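Local coordinates for KmHsv2 (Kluyveromyces marxianus, PDB 3VU4), which is a β-propeller of the PROPPIN family, related to the autophagy protein Atg18, and probably binds phosphoinositides on membranes, at residues E26-Q31 / V64-R69; R69-A74 / D87-Q92; D260-H265 / L300-H305. One frame throughout, in Å; residues are numbered along the deposited sequence.

Contact 1: E26-Q31 / V64-R69; sequences EFNQDQ and VRMLHR. With SO4 (sulfate ion), chain I.
E26 to Q29 runs in roughly the same direction as V64 to R69, the two end-to-end directions lying 36° apart, and a water rather than a direct backbone bond joins F27 O to M66 N. Where the paths draw closer, side-chain amides grip the other backbone. Q29 folds back at chi2 (66°) so that its amide uses both ends: NE2 donates to M66 O (2.8 Å) in the plane of both groups, while OE1 accepts from H68 N (2.7 Å), from a direction tilted out of the carbonyl plane. With an alanine here, M66 O and H68 N would probably both lose their mates, and the H68 turn would be freer to move. N28 sends ND2 to H68 O (2.9 Å), approaching from above that carbonyl's plane, and its CB packs on CG of M66. At the other end the aliphatic CG of E26 packs over one face of the R65 guanidinium; the planes of the charged groups are 80° apart, and E26 OE2 stays 4.5 Å from R65 NH2, an attraction at a distance but no salt bridge. H68 meets a sulfate oxygen, O3, edge-on through NE2 (2.8 Å), and its ND1 reaches D30 through a second water. The contact joins strands 24-27 and 63-66, the first strands of successive propeller blades; D24 pairs with R65, and F27 turns away to pack on strands 310-313 and 318-323.

Contact 2: R69-A74 / D87-Q92; sequences RTNYVA and DDVKKQ
Y72 and D87 face each other as an antiparallel, non-hydrogen-bonded pair, their side chains on the same face of the sheet, yet they do not lie flat together. The phenol ring and the carboxylate are turned 70° apart, and OD2 of D87 comes to CE1 of Y72 (3.6 Å) obliquely. The tyrosine suits this place because its flat ring can lie beside the carboxylate at van der Waals distance without a hydrogen bond.

The next pair is N71 and V89. One methyl of V89, CG1, rests against the amide carbon CG of N71 (3.5 Å), the two side chains crossing at a slant; with chi1 at 44°, CG1 sits between the valine's backbone N and carbonyl carbon, and this turns it to the asparagine. V73 and D88 meet at about a right angle, CG1 of the valine touching OD2 of the aspartate (3.5 Å). Between these pairs N71 O faces D88 N, modelled too close for the bond's length to be trusted.

D87 and T70 shape the turns with their side-chain oxygens. D87 OD1 accepts from K90 N (2.9 Å), met from above the carboxylate plane, an Asx motif; the pairing of D87 with K91 and Q92 together makes a G1 beta bulge, K91 taking the left-handed backbone conformation often given to glycine. T70 OG1 closes an ST turn on Y72 N and also bonds to L67 O.

The contact lies where the hairpin of strands 72-76 and 82-87 meets the loop leading to strand 92-98, within one blade. V73 packs on W86 and on I35 of the preceding blade, whose strand 50-57 offers M54 to D88.

Contact 3: D260-H265 / L300-H305; sequences DKWTLH and LSVDKH
L300 and W262 make the close part of this contact. The amide N of L300 donates to W262 O (2.9 Å) from nearly straight beyond the oxygen, the C=O...N angle being 164°, and the leucine's own side chain then folds along the same carbonyl. CB, CG and CD1 of L300 all lie near W262 O, while CD1 reaches further, to CB of L264 (4.3 Å). Its first torsion, chi1 -61°, sets CG beside the backbone N, and from there the branched end is carried along the strand edge toward L264. Leucine fits because it can shield the bonded carbonyl and still fill the apolar corner with L264; both leucines also pack on V258 of strand 254-259.

The indole makes the outer, looser part. CG1 of V302 stands over the five-membered ring of W262, 4.2 Å from its centroid and 26° off the ring normal, a CH-pi contact from a single methyl. A beta-branched valine suits this position, since one of its methyls can reach the ring face directly from the main chain. W262 also touches V244 of strand 243-248. Beyond V302 the loop parts from 260-265: D303 instead closes an Asx turn by accepting from H305 N and bonds to H325. S301, V302, D303, K304 and H305 touch a crystal neighbour, so the lattice may bias this loop.

Between these two segments, one backbone hydrogen bond and apolar packing do the work, with no salt bridge across. The chemistry implies that 300-302 prolongs the pairing of strands 263-268 and 296-299 by one bond, then relies on apolar packing, including a methyl over a ring face, a hold with little directional demand at its outer end.

How the contacts relate
Contacts 1 and 2 form one continuous piece of structure. Their centres are 12 Å apart, they share R69, and strands 63-66 and 72-76 are neighbours in one blade, with R65 N probably bonded to A74 O (2.8 Å). Contact 1 joins two blades, whereas contact 2 shapes turns inside the second. Contact 3, also within a single blade, stands apart: about 25 Å from contact 1 and 34 Å from contact 2 between centres, with nearest atoms about 12 and 22 Å away. Of the three, contact 1 carries the bound sulfate, also held by R110 N; it probably came from the crystallisation liquor and does not by itself mark a phosphoinositide site.

Contact 1: E26-Q31 / V64-R69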
loop_
_atom_site.group_PDB
_atom_site.type_symbol
_atom_site.label_atom_id
_atom_site.label_comp_id
_atom_site.label_asym_id
_atom_site.label_seq_id
_atom_site.Cartn_x
_atom_site.Cartn_y
_atom_site.Cartn_z
ATOM N N GLU A 26 2.678 2.764 -8.973
ATOM C CA GLU A 26 2.593 2.966 -7.538
ATOM C C GLU A 26 1.875 4.282 -7.247
ATOM O O GLU A 26 1.923 5.208 -8.057
ATOM C CB GLU A 26 4.013 2.979 -6.963
ATOM C CG GLU A 26 4.103 2.981 -5.456
ATOM C CD GLU A 26 3.376 1.810 -4.841
ATOM O OE1 GLU A 26 2.127 1.864 -4.775
ATOM O OE2 GLU A 26 4.050 0.837 -4.435
ATOM N N PHE A 27 1.195 4.347 -6.103
ATOM C CA PHE A 27 0.470 5.550 -5.691
ATOM C C PHE A 27 1.419 6.481 -4.937
ATOM O O PHE A 27 2.445 6.032 -4.426
ATOM C CB PHE A 27 -0.675 5.178 -4.747
ATOM C CG PHE A 27 -1.696 4.285 -5.359
ATOM C CD1 PHE A 27 -2.777 4.817 -6.053
ATOM C CD2 PHE A 27 -1.567 2.900 -5.265
ATOM C CE1 PHE A 27 -3.713 3.989 -6.644
ATOM C CE2 PHE A 27 -2.500 2.064 -5.854
ATOM C CZ PHE A 27 -3.575 2.610 -6.546
ATOM N N ASN A 28 1.090 7.769 -4.866
ATOM C CA ASN A 28 1.940 8.680 -4.106
ATOM C C ASN A 28 1.513 8.538 -2.641
ATOM O O ASN A 28 0.450 7.986 -2.359
ATOM C CB ASN A 28 1.807 10.125 -4.602
ATOM C CG ASN A 28 0.451 10.737 -4.315
ATOM O OD1 ASN A 28 -0.487 10.062 -3.865
ATOM N ND2 ASN A 28 0.337 12.035 -4.588
ATOM N N GLN A 29 2.334 9.030 -1.723
ATOM C CA GLN A 29 2.086 8.904 -0.286
ATOM C C GLN A 29 0.675 9.133 0.278
ATOM O O GLN A 29 0.332 8.546 1.298
ATOM C CB GLN A 29 3.086 9.770 0.477
ATOM C CG GLN A 29 4.564 9.473 0.155
ATOM C CD GLN A 29 4.949 9.818 -1.281
ATOM O OE1 GLN A 29 4.385 10.728 -1.887
ATOM N NE2 GLN A 29 5.922 9.102 -1.822
ATOM N N ASP A 30 -0.148 9.963 -0.356
ATOM C CA ASP A 30 -1.500 10.190 0.152
ATOM C C ASP A 30 -2.577 9.602 -0.771
ATOM O O ASP A 30 -3.769 9.883 -0.615
ATOM C CB ASP A 30 -1.746 11.690 0.350
ATOM C CG ASP A 30 -1.972 12.426 -0.958
ATOM O OD1 ASP A 30 -1.180 12.220 -1.903
ATOM O OD2 ASP A 30 -2.937 13.215 -1.041
ATOM N N GLN A 31 -2.150 8.781 -1.727
ATOM C CA GLN A 31 -3.056 8.139 -2.681
ATOM C C GLN A 31 -3.954 9.074 -3.472
ATOM O O GLN A 31 -5.127 8.776 -3.677
ATOM C CB GLN A 31 -3.951 7.116 -1.991
ATOM C CG GLN A 31 -3.288 5.812 -1.682
ATOM C CD GLN A 31 -2.626 5.813 -0.342
ATOM O OE1 GLN A 31 -2.061 4.804 0.078
ATOM N NE2 GLN A 31 -2.697 6.943 0.352
ATOM N N VAL A 64 9.316 2.977 -10.608
ATOM C CA VAL A 64 9.025 4.398 -10.569
ATOM C C VAL A 64 8.252 4.818 -9.303
ATOM O O VAL A 64 7.336 4.128 -8.857
ATOM C CB VAL A 64 8.249 4.794 -11.861
ATOM C CG1 VAL A 64 6.866 4.137 -11.875
ATOM C CG2 VAL A 64 8.150 6.297 -11.977
ATOM N N ARG A 65 8.647 5.952 -8.726
ATOM C CA ARG A 65 8.022 6.484 -7.510
ATOM C C ARG A 65 7.855 7.994 -7.618
ATOM O O ARG A 65 8.546 8.648 -8.405
ATOM C CB ARG A 65 8.901 6.198 -6.289
ATOM C CG ARG A 65 9.160 4.734 -6.006
ATOM C CD ARG A 65 7.957 4.072 -5.384
ATOM N NE ARG A 65 8.246 2.686 -5.048
ATOM C CZ ARG A 65 8.095 1.668 -5.886
ATOM N NH1 ARG A 65 7.640 1.884 -7.116
ATOM N NH2 ARG A 65 8.428 0.441 -5.503
ATOM N N MET A 66 6.937 8.554 -6.839
ATOM C CA MET A 66 6.765 9.998 -6.856
ATOM C C MET A 66 6.693 10.549 -5.432
ATOM O O MET A 66 6.377 9.821 -4.487
ATOM C CB MET A 66 5.533 10.396 -7.678
ATOM C CG MET A 66 4.185 10.194 -7.033
ATOM S SD MET A 66 2.863 10.564 -8.233
ATOM C CE MET A 66 2.821 12.371 -8.175
ATOM N N LEU A 67 7.029 11.826 -5.274
ATOM C CA LEU A 67 7.006 12.459 -3.960
ATOM C C LEU A 67 5.851 13.439 -3.847
ATOM O O LEU A 67 5.904 14.534 -4.396
ATOM C CB LEU A 67 8.319 13.197 -3.695
ATOM C CG LEU A 67 8.353 13.964 -2.366
ATOM C CD1 LEU A 67 8.275 12.986 -1.195
ATOM C CD2 LEU A 67 9.627 14.785 -2.285
ATOM N N HIS A 68 4.809 13.035 -3.130
ATOM C CA HIS A 68 3.632 13.876 -2.939
ATOM C C HIS A 68 3.109 14.382 -4.276
ATOM O O HIS A 68 2.692 13.589 -5.127
ATOM C CB HIS A 68 3.981 15.043 -2.020
ATOM C CG HIS A 68 4.463 14.605 -0.674
ATOM N ND1 HIS A 68 3.722 13.781 0.142
ATOM C CD2 HIS A 68 5.623 14.844 -0.017
ATOM C CE1 HIS A 68 4.404 13.527 1.244
ATOM N NE2 HIS A 68 5.560 14.158 1.174
ATOM N N ARG A 69 3.125 15.696 -4.461
ATOM C CA ARG A 69 2.665 16.282 -5.708
ATOM C C ARG A 69 3.737 17.204 -6.259
ATOM O O ARG A 69 3.459 18.069 -7.090
ATOM C CB ARG A 69 1.362 17.051 -5.487
ATOM C CG ARG A 69 0.115 16.172 -5.492
ATOM C CD ARG A 69 -1.132 16.974 -5.138
ATOM N NE ARG A 69 -2.370 16.242 -5.400
ATOM C CZ ARG A 69 -2.785 15.878 -6.614
ATOM N NH1 ARG A 69 -2.062 16.173 -7.689
ATOM N NH2 ARG A 69 -3.932 15.223 -6.755
HETATM S S SO4 I . 7.136 14.112 4.619
HETATM O O1 SO4 I . 7.635 15.499 4.612
HETATM O O2 SO4 I . 5.706 14.107 4.976
HETATM O O3 SO4 I . 7.298 13.519 3.283
HETATM O O4 SO4 I . 7.900 13.324 5.604
HETATM O O HOH W 1 5.306 6.557 -5.673
HETATM O O HOH W 2 1.048 13.613 -1.412
#

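Contact 2: R69-A74 / D87-Q92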
loop_
_atom_site.group_PDB
_atom_site.type_symbol
_atom_site.label_atom_id
_atom_site.label_comp_id
_atom_site.label_asym_id
_atom_site.label_seq_id
_atom_site.Cartn_x
_atom_site.Cartn_y
_atom_site.Cartn_z
ATOM N N ARG A 69 3.125 15.696 -4.461
ATOM C CA ARG A 69 2.665 16.282 -5.708
ATOM C C ARG A 69 3.737 17.204 -6.259
ATOM O O ARG A 69 3.459 18.069 -7.090
ATOM C CB ARG A 69 1.362 17.051 -5.487
ATOM C CG ARG A 69 0.115 16.172 -5.492
ATOM C CD ARG A 69 -1.132 16.974 -5.138
ATOM N NE ARG A 69 -2.370 16.242 -5.400
ATOM C CZ ARG A 69 -2.785 15.878 -6.614
ATOM N NH1 ARG A 69 -2.062 16.173 -7.689
ATOM N NH2 ARG A 69 -3.932 15.223 -6.755
ATOM N N THR A 70 4.965 17.000 -5.794
ATOM C CA THR A 70 6.102 17.806 -6.218
ATOM C C THR A 70 6.531 17.499 -7.651
ATOM O O THR A 70 5.860 16.761 -8.374
ATOM C CB THR A 70 7.304 17.572 -5.306
ATOM O OG1 THR A 70 7.903 16.308 -5.618
ATOM C CG2 THR A 70 6.861 17.571 -3.853
ATOM N N ASN A 71 7.661 18.067 -8.057
ATOM C CA ASN A 71 8.177 17.858 -9.401
ATOM C C ASN A 71 9.228 16.759 -9.370
ATOM O O ASN A 71 9.938 16.543 -10.346
ATOM C CB ASN A 71 8.802 19.149 -9.926
ATOM C CG ASN A 71 7.975 20.376 -9.586
ATOM O OD1 ASN A 71 6.752 20.387 -9.767
ATOM N ND2 ASN A 71 8.640 21.424 -9.093
ATOM N N TYR A 72 9.327 16.063 -8.243
ATOM C CA TYR A 72 10.316 15.006 -8.116
ATOM C C TYR A 72 9.755 13.597 -8.209
ATOM O O TYR A 72 8.681 13.295 -7.691
ATOM C CB TYR A 72 11.080 15.155 -6.802
ATOM C CG TYR A 72 11.887 16.425 -6.720
ATOM C CD1 TYR A 72 12.949 16.662 -7.598
ATOM C CD2 TYR A 72 11.589 17.402 -5.766
ATOM C CE1 TYR A 72 13.695 17.841 -7.527
ATOM C CE2 TYR A 72 12.327 18.583 -5.686
ATOM C CZ TYR A 72 13.377 18.797 -6.568
ATOM O OH TYR A 72 14.105 19.962 -6.483
ATOM N N VAL A 73 10.506 12.740 -8.883
ATOM C CA VAL A 73 10.141 11.350 -9.048
ATOM C C VAL A 73 11.450 10.587 -8.943
ATOM O O VAL A 73 12.521 11.161 -9.113
ATOM C CB VAL A 73 9.504 11.088 -10.432
ATOM C CG1 VAL A 73 8.240 11.905 -10.592
ATOM C CG2 VAL A 73 10.483 11.437 -11.528
ATOM N N ALA A 74 11.366 9.299 -8.647
ATOM C CA ALA A 74 12.546 8.468 -8.534
ATOM C C ALA A 74 12.312 7.259 -9.423
ATOM O O ALA A 74 11.184 6.781 -9.531
ATOM C CB ALA A 74 12.735 8.032 -7.092
ATOM N N ASP A 87 13.773 15.466 -11.869
ATOM C CA ASP A 87 12.930 16.654 -11.793
ATOM C C ASP A 87 11.924 16.647 -12.943
ATOM O O ASP A 87 12.298 16.569 -14.111
ATOM C CB ASP A 87 13.798 17.917 -11.862
ATOM C CG ASP A 87 13.048 19.172 -11.433
ATOM O OD1 ASP A 87 11.982 19.467 -12.017
ATOM O OD2 ASP A 87 13.529 19.866 -10.509
ATOM N N ASP A 88 10.645 16.730 -12.593
ATOM C CA ASP A 88 9.552 16.726 -13.559
ATOM C C ASP A 88 9.558 17.886 -14.532
ATOM O O ASP A 88 9.633 17.692 -15.744
ATOM C CB ASP A 88 8.210 16.737 -12.836
ATOM C CG ASP A 88 7.597 15.371 -12.748
ATOM O OD1 ASP A 88 7.667 14.636 -13.753
ATOM O OD2 ASP A 88 7.035 15.039 -11.684
ATOM N N VAL A 89 9.447 19.093 -13.986
ATOM C CA VAL A 89 9.410 20.315 -14.776
ATOM C C VAL A 89 10.738 20.664 -15.452
ATOM O O VAL A 89 10.744 21.229 -16.544
ATOM C CB VAL A 89 8.914 21.504 -13.903
ATOM C CG1 VAL A 89 9.584 21.471 -12.540
ATOM C CG2 VAL A 89 9.192 22.820 -14.601
ATOM N N LYS A 90 11.856 20.319 -14.820
ATOM C CA LYS A 90 13.167 20.606 -15.400
ATOM C C LYS A 90 13.734 19.434 -16.195
ATOM O O LYS A 90 14.842 19.525 -16.716
ATOM C CB LYS A 90 14.174 20.986 -14.310
ATOM C CG LYS A 90 13.920 22.324 -13.628
ATOM C CD LYS A 90 15.097 22.689 -12.730
ATOM C CE LYS A 90 14.968 24.095 -12.156
ATOM N NZ LYS A 90 16.193 24.487 -11.393
ATOM N N LYS A 91 12.975 18.343 -16.285
ATOM C CA LYS A 91 13.403 17.144 -17.007
ATOM C C LYS A 91 14.894 16.901 -16.792
ATOM O O LYS A 91 15.643 16.679 -17.745
ATOM C CB LYS A 91 13.145 17.288 -18.509
ATOM C CG LYS A 91 11.756 17.761 -18.911
ATOM C CD LYS A 91 11.522 17.450 -20.393
ATOM C CE LYS A 91 10.578 18.439 -21.069
ATOM N NZ LYS A 91 9.236 18.516 -20.436
ATOM N N GLN A 92 15.320 16.910 -15.538
ATOM C CA GLN A 92 16.735 16.754 -15.244
ATOM C C GLN A 92 17.003 15.876 -14.037
ATOM O O GLN A 92 16.272 15.919 -13.054
ATOM C CB GLN A 92 17.306 18.143 -14.995
ATOM C CG GLN A 92 18.762 18.344 -15.315
ATOM C CD GLN A 92 19.103 19.821 -15.317
ATOM O OE1 GLN A 92 19.015 20.490 -14.285
ATOM N NE2 GLN A 92 19.468 20.346 -16.484
#

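Contact 3: D260-H265 / L300-H305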
loop_
_atom_site.group_PDB
_atom_site.type_symbol
_atom_site.label_atom_id
_atom_site.label_comp_id
_atom_site.label_asym_id
_atom_site.label_seq_id
_atom_site.Cartn_x
_atom_site.Cartn_y
_atom_site.Cartn_z
ATOM N N ASP A 260 -5.532 -13.447 -4.740
ATOM C CA ASP A 260 -5.325 -13.745 -6.157
ATOM C C ASP A 260 -6.463 -14.576 -6.742
ATOM O O ASP A 260 -6.392 -15.023 -7.882
ATOM C CB ASP A 260 -3.971 -14.416 -6.433
ATOM C CG ASP A 260 -3.787 -15.707 -5.687
ATOM O OD1 ASP A 260 -4.791 -16.361 -5.330
ATOM O OD2 ASP A 260 -2.617 -16.082 -5.468
ATOM N N LYS A 261 -7.509 -14.788 -5.950
ATOM C CA LYS A 261 -8.695 -15.483 -6.446
ATOM C C LYS A 261 -9.500 -14.303 -7.008
ATOM O O LYS A 261 -10.561 -14.464 -7.602
ATOM C CB LYS A 261 -9.459 -16.160 -5.296
ATOM N N TRP A 262 -8.945 -13.110 -6.802
ATOM C CA TRP A 262 -9.520 -11.843 -7.234
ATOM C C TRP A 262 -10.837 -11.527 -6.531
ATOM O O TRP A 262 -11.847 -11.178 -7.146
ATOM C CB TRP A 262 -9.652 -11.822 -8.757
ATOM C CG TRP A 262 -8.348 -12.195 -9.394
ATOM C CD1 TRP A 262 -8.104 -13.281 -10.178
ATOM C CD2 TRP A 262 -7.076 -11.560 -9.186
ATOM N NE1 TRP A 262 -6.764 -13.372 -10.462
ATOM C CE2 TRP A 262 -6.107 -12.330 -9.863
ATOM C CE3 TRP A 262 -6.661 -10.422 -8.487
ATOM C CZ2 TRP A 262 -4.747 -11.998 -9.866
ATOM C CZ3 TRP A 262 -5.308 -10.090 -8.488
ATOM C CH2 TRP A 262 -4.369 -10.880 -9.172
ATOM N N THR A 263 -10.793 -11.652 -5.213
ATOM C CA THR A 263 -11.928 -11.354 -4.370
ATOM C C THR A 263 -11.532 -10.222 -3.425
ATOM O O THR A 263 -10.472 -10.258 -2.803
ATOM C CB THR A 263 -12.331 -12.568 -3.566
ATOM O OG1 THR A 263 -12.719 -13.610 -4.466
ATOM C CG2 THR A 263 -13.491 -12.237 -2.668
ATOM N N LEU A 264 -12.377 -9.204 -3.347
ATOM C CA LEU A 264 -12.119 -8.060 -2.489
ATOM C C LEU A 264 -12.840 -8.278 -1.159
ATOM O O LEU A 264 -14.020 -8.624 -1.141
ATOM C CB LEU A 264 -12.611 -6.786 -3.185
ATOM C CG LEU A 264 -12.418 -5.443 -2.485
ATOM C CD1 LEU A 264 -10.942 -5.232 -2.180
ATOM C CD2 LEU A 264 -12.967 -4.317 -3.370
ATOM N N HIS A 265 -12.111 -8.100 -0.058
ATOM C CA HIS A 265 -12.649 -8.279 1.292
ATOM C C HIS A 265 -12.408 -7.015 2.116
ATOM O O HIS A 265 -11.396 -6.329 1.946
ATOM C CB HIS A 265 -11.953 -9.440 2.011
ATOM C CG HIS A 265 -11.922 -10.719 1.232
ATOM N ND1 HIS A 265 -12.959 -11.629 1.247
ATOM C CD2 HIS A 265 -10.972 -11.243 0.418
ATOM C CE1 HIS A 265 -12.648 -12.657 0.480
ATOM N NE2 HIS A 265 -11.449 -12.448 -0.034
ATOM N N LEU A 300 -14.194 -9.791 -8.001
ATOM C CA LEU A 300 -13.761 -8.889 -9.054
ATOM C C LEU A 300 -13.857 -9.532 -10.432
ATOM O O LEU A 300 -13.713 -10.749 -10.583
ATOM C CB LEU A 300 -12.331 -8.425 -8.769
ATOM C CG LEU A 300 -12.221 -7.662 -7.441
ATOM C CD1 LEU A 300 -10.770 -7.611 -6.961
ATOM C CD2 LEU A 300 -12.826 -6.261 -7.615
ATOM N N SER A 301 -14.119 -8.694 -11.426
ATOM C CA SER A 301 -14.254 -9.120 -12.808
ATOM C C SER A 301 -12.964 -8.869 -13.575
ATOM O O SER A 301 -12.619 -7.727 -13.853
ATOM C CB SER A 301 -15.398 -8.349 -13.470
ATOM O OG SER A 301 -15.356 -8.469 -14.881
ATOM N N VAL A 302 -12.247 -9.929 -13.922
ATOM C CA VAL A 302 -11.012 -9.753 -14.669
ATOM C C VAL A 302 -10.793 -10.846 -15.729
ATOM O O VAL A 302 -11.212 -11.987 -15.547
ATOM C CB VAL A 302 -9.798 -9.695 -13.707
ATOM C CG1 VAL A 302 -9.582 -11.058 -13.040
ATOM C CG2 VAL A 302 -8.561 -9.225 -14.478
ATOM N N ASP A 303 -10.149 -10.490 -16.841
ATOM C CA ASP A 303 -9.895 -11.458 -17.903
ATOM C C ASP A 303 -8.779 -12.416 -17.509
ATOM O O ASP A 303 -8.159 -12.247 -16.468
ATOM C CB ASP A 303 -9.564 -10.759 -19.231
ATOM C CG ASP A 303 -8.367 -9.829 -19.134
ATOM O OD1 ASP A 303 -7.305 -10.253 -18.627
ATOM O OD2 ASP A 303 -8.492 -8.671 -19.589
ATOM N N LYS A 304 -8.525 -13.418 -18.343
ATOM C CA LYS A 304 -7.514 -14.426 -18.046
ATOM C C LYS A 304 -6.067 -13.972 -18.131
ATOM O O LYS A 304 -5.150 -14.758 -17.908
ATOM C CB LYS A 304 -7.716 -15.647 -18.947
ATOM C CG LYS A 304 -7.535 -15.392 -20.437
ATOM C CD LYS A 304 -7.705 -16.692 -21.226
ATOM C CE LYS A 304 -7.462 -16.505 -22.725
ATOM N NZ LYS A 304 -7.553 -17.798 -23.476
ATOM N N HIS A 305 -5.851 -12.701 -18.428
ATOM C CA HIS A 305 -4.491 -12.192 -18.532
ATOM C C HIS A 305 -4.044 -11.394 -17.295
ATOM O O HIS A 305 -3.056 -10.660 -17.351
ATOM C CB HIS A 305 -4.381 -11.333 -19.797
ATOM C CG HIS A 305 -4.853 -12.033 -21.035
ATOM N ND1 HIS A 305 -4.222 -13.149 -21.546
ATOM C CD2 HIS A 305 -5.930 -11.814 -21.829
ATOM C CE1 HIS A 305 -4.891 -13.588 -22.598
ATOM N NE2 HIS A 305 -5.932 -12.796 -22.791
#